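Local coordinates for CLIP-associating protein 2 (Mus musculus, PDB 3WOZ) that probably influences microtubule dynamics through HEAT-repeat TOG domains, of which this is one, at residues E201-T204 and P205-T208. Numbering follows the deposited sequence.
Sequences ELNT and PEFT
Asn203 caps the helix that starts with Thr204, and Glu206 receives the cap: the amide oxygen OD1 of Asn203 accepts from Glu206 N at 3.2 Å. The N-H points fairly straight at OD1 (158°), although the donor stands above the plane of the amide rather than on a lone pair. A chi1 of -164° puts CG of Asn203 anti to the backbone N, and with chi2 this brings OD1 within reach of Glu206 N. The amide nitrogen ND2 of the same side chain donates to Pro160 O in a nearby loop, and Glu206 OE1 accepts from Asn165 N. Backbone bonds take over from there, Phe207 N reaching Asn203 O at 3.0 Å. Thr204 O is gripped twice by Thr208, by N at 2.8 Å and by the hydroxyl OG1 at 2.7 Å, the latter from above the carbonyl plane. The site is a helix-to-helix junction of this all-helical HEAT-repeat domain, where Asn203 is the first residue past helix 186-202 to leave helical geometry and also the N-cap of helix 204-212. Replacing Asn203 by alanine is likely to leave Glu206 N without its side-chain acceptor and Pro160 O without its amide donor. Van der Waals contact accompanies the cap: the Glu206 methylene carbon CB lies 3.4 Å from Asn203 CG, the amide carbon, while Pro205 CD sits tightly against Thr204 CB at 3.3 Å. The Phe207 side chain touches Leu196, Leu199 and Phe163.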
loop_
_atom_site.group_PDB
_atom_site.type_symbol
_atom_site.label_atom_id
_atom_site.label_comp_id
_atom_site.label_asym_id
_atom_site.label_seq_id
_atom_site.Cartn_x
_atom_site.Cartn_y
_atom_site.Cartn_z
ATOM N N GLU A 201 -13.979 9.612 13.416
ATOM C CA GLU A 201 -13.600 9.374 14.810
ATOM C C GLU A 201 -12.149 9.750 15.113
ATOM O O GLU A 201 -11.809 10.036 16.263
ATOM C CB GLU A 201 -13.882 7.920 15.213
ATOM C CG GLU A 201 -15.365 7.618 15.439
ATOM C CD GLU A 201 -15.630 6.193 15.907
ATOM O OE1 GLU A 201 -16.563 5.562 15.368
ATOM O OE2 GLU A 201 -14.915 5.701 16.811
ATOM N N LEU A 202 -11.301 9.757 14.084
ATOM C CA LEU A 202 -9.903 10.151 14.240
ATOM C C LEU A 202 -9.765 11.653 14.483
ATOM O O LEU A 202 -9.102 12.079 15.430
ATOM C CB LEU A 202 -9.075 9.737 13.016
ATOM C CG LEU A 202 -7.632 10.248 12.952
ATOM C CD1 LEU A 202 -6.744 9.542 13.970
ATOM C CD2 LEU A 202 -7.071 10.091 11.555
ATOM N N ASN A 203 -10.391 12.446 13.616
ATOM C CA ASN A 203 -10.345 13.899 13.719
ATOM C C ASN A 203 -11.696 14.500 13.339
ATOM O O ASN A 203 -11.907 14.916 12.197
ATOM C CB ASN A 203 -9.224 14.462 12.838
ATOM C CG ASN A 203 -8.869 15.898 13.184
ATOM O OD1 ASN A 203 -9.708 16.671 13.646
ATOM N ND2 ASN A 203 -7.618 16.263 12.946
ATOM N N THR A 204 -12.606 14.527 14.310
ATOM C CA THR A 204 -13.970 15.017 14.104
ATOM C C THR A 204 -14.024 16.439 13.510
ATOM O O THR A 204 -14.576 16.615 12.422
ATOM C CB THR A 204 -14.825 14.897 15.396
ATOM O OG1 THR A 204 -14.774 13.550 15.884
ATOM C CG2 THR A 204 -16.275 15.281 15.132
ATOM N N PRO A 205 -13.439 17.445 14.203
ATOM C CA PRO A 205 -13.533 18.820 13.694
ATOM C C PRO A 205 -13.015 18.988 12.265
ATOM O O PRO A 205 -13.688 19.613 11.443
ATOM C CB PRO A 205 -12.674 19.618 14.681
ATOM C CG PRO A 205 -12.752 18.845 15.940
ATOM C CD PRO A 205 -12.732 17.407 15.499
ATOM N N GLU A 206 -11.851 18.415 11.967
ATOM C CA GLU A 206 -11.264 18.514 10.629
ATOM C C GLU A 206 -12.087 17.768 9.577
ATOM O O GLU A 206 -12.088 18.146 8.405
ATOM C CB GLU A 206 -9.813 18.019 10.635
ATOM C CG GLU A 206 -8.991 18.414 9.410
ATOM C CD GLU A 206 -8.474 19.853 9.445
ATOM O OE1 GLU A 206 -7.853 20.275 8.447
ATOM O OE2 GLU A 206 -8.675 20.560 10.457
ATOM N N PHE A 207 -12.786 16.715 10.001
ATOM C CA PHE A 207 -13.673 15.973 9.105
ATOM C C PHE A 207 -14.991 16.711 8.879
ATOM O O PHE A 207 -15.578 16.620 7.800
ATOM C CB PHE A 207 -13.951 14.560 9.627
ATOM C CG PHE A 207 -14.570 13.651 8.601
ATOM C CD1 PHE A 207 -15.952 13.530 8.497
ATOM C CD2 PHE A 207 -13.769 12.923 7.728
ATOM C CE1 PHE A 207 -16.524 12.697 7.545
ATOM C CE2 PHE A 207 -14.334 12.088 6.771
ATOM C CZ PHE A 207 -15.715 11.975 6.681
ATOM N N THR A 208 -15.456 17.423 9.904
ATOM C CA THR A 208 -16.660 18.248 9.799
ATOM C C THR A 208 -16.428 19.386 8.800
ATOM O O THR A 208 -17.306 19.707 7.995
ATOM C CB THR A 208 -17.089 18.807 11.175
ATOM O OG1 THR A 208 -17.024 17.765 12.157
ATOM C CG2 THR A 208 -18.517 19.354 11.126
#